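PDB 6NPS: AxyAgu115A from Amphibacillus xylanus NBRC 15112, which is a family GH115 alpha-glucuronidase, a glycoside hydrolase that probably removes glucuronic acid side groups from arabinoglucuronoxylan. Local coordinates for residues S869-A880 with V891-V901. The protein carries 3 engineered substitutions. Numbering follows the deposited sequence.
Sequences SNPVTREGTMYA and VINVLPDGYHV
Three backbone hydrogen bonds join 878-880 to 892-894 in antiparallel register: Ala880 and Ile892 form the hydrogen-bonded pair, Ile892 N reaching Ala880 O at 2.9 Å, and Tyr879 with Asn893 the non-hydrogen-bonded pair beside it. Past the paired strands, Val894 N gives a nearly straight bond to Met878 O (2.9 Å). The Asn893 carboxamide, CG anti to the backbone N (chi1 -176°), carries its OD1 forward to Leu895 N, which approaches from above the amide plane, closing an Asx turn where the chain leaves the strand.

At the far end a single side-chain bond takes over. Tyr899 OH donates to Asn870 OD1 over 2.7 Å, almost in line with the carbonyl; the oxygen lies in the plane of the ring, and amide and ring planes are 33° apart. Val901 CG2 sits against Asn870 OD1 (3.4 Å), while Asn870 ND2 bonds Asp385 and the carbonyl of Leu390. A leucine in place of Asn870 would probably leave the Tyr899 hydroxyl without its acceptor, and Asp385 and the carbonyl of Leu390 without the amide N-H groups they receive.

Apolar contacts fill the span between. Leu895 drives CD1 against Pro871 CG (3.5 Å) and also meets Met878 CB, whereas Pro871 CD lies obliquely against the Tyr899 ring. Val894 splits its methyls, CG2 to Met878 CG (3.9 Å) and CG1 to Ala880 CB. Tyr879 and Asn893 share one face of the hairpin, Tyr879 CE2 lying against Asn893 CB, while Tyr879 CB meets Val891 CG1 across the strand pair.

The arrangement is a beta hairpin, strands 879-884 and 890-893, with its flanking loops clasped together in the GH115 C-terminal domain; through Asn870 the clasp also reaches the 385-390 region of the family's TIM-barrel range.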
loop_
_atom_site.group_PDB
_atom_site.type_symbol
_atom_site.label_atom_id
_atom_site.label_comp_id
_atom_site.label_asym_id
_atom_site.label_seq_id
_atom_site.Cartn_x
_atom_site.Cartn_y
_atom_site.Cartn_z
ATOM N N SER A 869 -2.689 -7.918 30.352
ATOM C CA SER A 869 -2.418 -8.905 31.384
ATOM C C SER A 869 -3.004 -10.263 31.017
ATOM O O SER A 869 -3.988 -10.370 30.277
ATOM C CB SER A 869 -3.008 -8.434 32.711
ATOM O OG SER A 869 -2.104 -7.541 33.313
ATOM N N ASN A 870 -2.414 -11.309 31.590
ATOM C CA ASN A 870 -2.921 -12.645 31.376
ATOM C C ASN A 870 -3.693 -13.113 32.603
ATOM O O ASN A 870 -3.398 -12.674 33.717
ATOM C CB ASN A 870 -1.744 -13.586 31.093
ATOM C CG ASN A 870 -0.973 -13.159 29.878
ATOM O OD1 ASN A 870 -1.558 -13.044 28.801
ATOM N ND2 ASN A 870 0.330 -12.902 30.021
ATOM N N PRO A 871 -4.694 -13.988 32.450
ATOM C CA PRO A 871 -5.418 -14.486 33.625
ATOM C C PRO A 871 -4.463 -15.101 34.640
ATOM O O PRO A 871 -3.492 -15.784 34.281
ATOM C CB PRO A 871 -6.361 -15.557 33.048
ATOM C CG PRO A 871 -6.427 -15.306 31.580
ATOM C CD PRO A 871 -5.138 -14.643 31.201
ATOM N N VAL A 872 -4.770 -14.888 35.931
ATOM C CA VAL A 872 -3.900 -15.387 37.009
ATOM C C VAL A 872 -4.208 -16.815 37.429
ATOM O O VAL A 872 -3.438 -17.398 38.218
ATOM C CB VAL A 872 -3.975 -14.502 38.275
ATOM C CG1 VAL A 872 -3.596 -13.105 37.929
ATOM C CG2 VAL A 872 -5.398 -14.556 38.898
ATOM N N THR A 873 -5.299 -17.406 36.946
ATOM C CA THR A 873 -5.599 -18.799 37.272
ATOM C C THR A 873 -5.624 -19.649 36.001
ATOM O O THR A 873 -5.682 -19.142 34.878
ATOM C CB THR A 873 -6.940 -18.974 38.005
ATOM O OG1 THR A 873 -8.011 -18.922 37.053
ATOM C CG2 THR A 873 -7.146 -17.936 39.125
ATOM N N ARG A 874 -5.608 -20.968 36.194
ATOM C CA ARG A 874 -5.592 -21.862 35.045
ATOM C C ARG A 874 -6.911 -21.859 34.286
ATOM O O ARG A 874 -6.977 -22.451 33.201
ATOM C CB ARG A 874 -5.236 -23.282 35.481
ATOM C CG ARG A 874 -6.260 -23.928 36.400
ATOM C CD ARG A 874 -5.727 -25.225 36.988
ATOM N NE ARG A 874 -6.594 -26.372 36.714
ATOM C CZ ARG A 874 -6.607 -27.048 35.571
ATOM N NH1 ARG A 874 -5.803 -26.689 34.579
ATOM N NH2 ARG A 874 -7.429 -28.076 35.417
ATOM N N GLU A 875 -7.940 -21.179 34.805
ATOM C CA GLU A 875 -9.238 -21.095 34.145
ATOM C C GLU A 875 -9.264 -20.094 32.991
ATOM O O GLU A 875 -10.230 -20.088 32.216
ATOM C CB GLU A 875 -10.321 -20.754 35.178
ATOM C CG GLU A 875 -10.804 -21.977 35.976
ATOM C CD GLU A 875 -10.244 -22.041 37.401
ATOM O OE1 GLU A 875 -11.050 -22.092 38.359
ATOM O OE2 GLU A 875 -9.003 -22.045 37.568
ATOM N N GLY A 876 -8.240 -19.255 32.851
ATOM C CA GLY A 876 -8.086 -18.478 31.634
ATOM C C GLY A 876 -9.148 -17.430 31.372
ATOM O O GLY A 876 -9.406 -17.104 30.202
ATOM N N THR A 877 -9.757 -16.877 32.426
ATOM C CA THR A 877 -10.761 -15.819 32.317
ATOM C C THR A 877 -10.299 -14.565 33.067
ATOM O O THR A 877 -9.428 -14.620 33.937
ATOM C CB THR A 877 -12.118 -16.283 32.891
ATOM O OG1 THR A 877 -11.925 -16.791 34.216
ATOM C CG2 THR A 877 -12.724 -17.391 32.037
ATOM N N MET A 878 -10.906 -13.428 32.740
ATOM C CA MET A 878 -10.678 -12.205 33.511
ATOM C C MET A 878 -11.924 -11.330 33.452
ATOM O O MET A 878 -12.345 -10.920 32.366
ATOM C CB MET A 878 -9.455 -11.444 32.987
ATOM C CG MET A 878 -9.090 -10.258 33.851
ATOM S SD MET A 878 -7.643 -9.387 33.230
ATOM C CE MET A 878 -6.395 -10.692 33.246
ATOM N N TYR A 879 -12.514 -11.033 34.606
ATOM C CA TYR A 879 -13.797 -10.343 34.651
ATOM C C TYR A 879 -13.671 -8.945 35.252
ATOM O O TYR A 879 -12.784 -8.681 36.073
ATOM C CB TYR A 879 -14.814 -11.140 35.466
ATOM C CG TYR A 879 -15.148 -12.488 34.873
ATOM C CD1 TYR A 879 -14.603 -13.652 35.394
ATOM C CD2 TYR A 879 -16.007 -12.598 33.787
ATOM C CE1 TYR A 879 -14.901 -14.902 34.843
ATOM C CE2 TYR A 879 -16.308 -13.840 33.222
ATOM C CZ TYR A 879 -15.754 -14.985 33.757
ATOM O OH TYR A 879 -16.064 -16.213 33.210
ATOM N N ALA A 880 -14.580 -8.055 34.839
ATOM C CA ALA A 880 -14.786 -6.773 35.499
ATOM C C ALA A 880 -16.288 -6.542 35.599
ATOM O O ALA A 880 -17.077 -7.168 34.884
ATOM C CB ALA A 880 -14.075 -5.643 34.743
ATOM N N VAL A 891 -21.336 -8.474 34.906
ATOM C CA VAL A 891 -19.971 -8.964 35.020
ATOM C C VAL A 891 -19.537 -9.477 33.648
ATOM O O VAL A 891 -20.139 -10.406 33.104
ATOM C CB VAL A 891 -19.872 -10.046 36.099
ATOM C CG1 VAL A 891 -18.448 -10.585 36.176
ATOM C CG2 VAL A 891 -20.337 -9.471 37.431
ATOM N N ILE A 892 -18.527 -8.837 33.063
ATOM C CA ILE A 892 -18.166 -9.040 31.666
ATOM C C ILE A 892 -16.768 -9.625 31.610
ATOM O O ILE A 892 -15.906 -9.279 32.422
ATOM C CB ILE A 892 -18.232 -7.738 30.822
ATOM C CG1 ILE A 892 -17.285 -6.675 31.371
ATOM C CG2 ILE A 892 -19.661 -7.174 30.715
ATOM C CD1 ILE A 892 -16.782 -5.720 30.310
ATOM N N ASN A 893 -16.555 -10.524 30.650
ATOM C CA ASN A 893 -15.241 -11.073 30.350
ATOM C C ASN A 893 -14.504 -10.085 29.469
ATOM O O ASN A 893 -14.987 -9.756 28.383
ATOM C CB ASN A 893 -15.390 -12.428 29.649
ATOM C CG ASN A 893 -14.046 -13.127 29.370
ATOM O OD1 ASN A 893 -12.965 -12.635 29.706
ATOM N ND2 ASN A 893 -14.129 -14.320 28.771
ATOM N N VAL A 894 -13.322 -9.638 29.904
ATOM C CA VAL A 894 -12.605 -8.607 29.158
ATOM C C VAL A 894 -11.600 -9.217 28.185
ATOM O O VAL A 894 -10.825 -8.492 27.554
ATOM C CB VAL A 894 -11.888 -7.607 30.093
ATOM C CG1 VAL A 894 -12.893 -6.926 31.021
ATOM C CG2 VAL A 894 -10.779 -8.292 30.885
ATOM N N LEU A 895 -11.611 -10.534 28.041
ATOM C CA LEU A 895 -10.723 -11.254 27.116
ATOM C C LEU A 895 -11.460 -11.737 25.860
ATOM O O LEU A 895 -12.668 -11.968 25.896
ATOM C CB LEU A 895 -10.104 -12.480 27.801
ATOM C CG LEU A 895 -9.186 -12.164 28.979
ATOM C CD1 LEU A 895 -8.622 -13.444 29.534
ATOM C CD2 LEU A 895 -8.084 -11.264 28.537
ATOM N N PRO A 896 -10.744 -11.933 24.742
ATOM C CA PRO A 896 -11.344 -12.587 23.568
ATOM C C PRO A 896 -11.714 -14.036 23.810
ATOM O O PRO A 896 -11.084 -14.752 24.603
ATOM C CB PRO A 896 -10.238 -12.510 22.508
ATOM C CG PRO A 896 -9.335 -11.460 22.951
ATOM C CD PRO A 896 -9.386 -11.435 24.458
ATOM N N ASP A 897 -12.725 -14.481 23.065
ATOM C CA ASP A 897 -13.030 -15.903 22.978
ATOM C C ASP A 897 -11.768 -16.696 22.655
ATOM O O ASP A 897 -11.001 -16.328 21.757
ATOM C CB ASP A 897 -14.078 -16.160 21.886
ATOM C CG ASP A 897 -15.357 -15.370 22.096
ATOM O OD1 ASP A 897 -15.782 -14.674 21.145
ATOM O OD2 ASP A 897 -15.945 -15.458 23.197
ATOM N N GLY A 898 -11.552 -17.774 23.403
ATOM C CA GLY A 898 -10.431 -18.655 23.138
ATOM C C GLY A 898 -9.066 -18.098 23.469
ATOM O O GLY A 898 -8.059 -18.633 22.992
ATOM N N TYR A 899 -9.000 -17.043 24.283
ATOM C CA TYR A 899 -7.732 -16.392 24.572
ATOM C C TYR A 899 -6.738 -17.353 25.213
ATOM O O TYR A 899 -7.099 -18.170 26.064
ATOM C CB TYR A 899 -7.963 -15.204 25.504
ATOM C CG TYR A 899 -6.696 -14.498 25.849
ATOM C CD1 TYR A 899 -6.243 -13.447 25.072
ATOM C CD2 TYR A 899 -5.951 -14.866 26.974
ATOM C CE1 TYR A 899 -5.072 -12.792 25.385
ATOM C CE2 TYR A 899 -4.775 -14.202 27.296
ATOM C CZ TYR A 899 -4.349 -13.182 26.491
ATOM O OH TYR A 899 -3.198 -12.521 26.778
ATOM N N HIS A 900 -5.467 -17.230 24.833
ATOM C CA HIS A 900 -4.412 -17.968 25.526
ATOM C C HIS A 900 -3.075 -17.381 25.113
ATOM O O HIS A 900 -2.908 -16.927 23.978
ATOM C CB HIS A 900 -4.461 -19.491 25.233
ATOM C CG HIS A 900 -4.286 -19.838 23.785
ATOM N ND1 HIS A 900 -5.289 -19.665 22.855
ATOM C CD2 HIS A 900 -3.229 -20.346 23.104
ATOM C CE1 HIS A 900 -4.855 -20.045 21.663
ATOM N NE2 HIS A 900 -3.608 -20.461 21.789
ATOM N N VAL A 901 -2.130 -17.373 26.051
ATOM C CA VAL A 901 -0.773 -16.970 25.713
ATOM C C VAL A 901 -0.274 -17.790 24.525
ATOM O O VAL A 901 -0.520 -19.006 24.425
ATOM C CB VAL A 901 0.124 -17.121 26.957
ATOM C CG1 VAL A 901 1.589 -16.889 26.615
ATOM C CG2 VAL A 901 -0.346 -16.141 28.050
#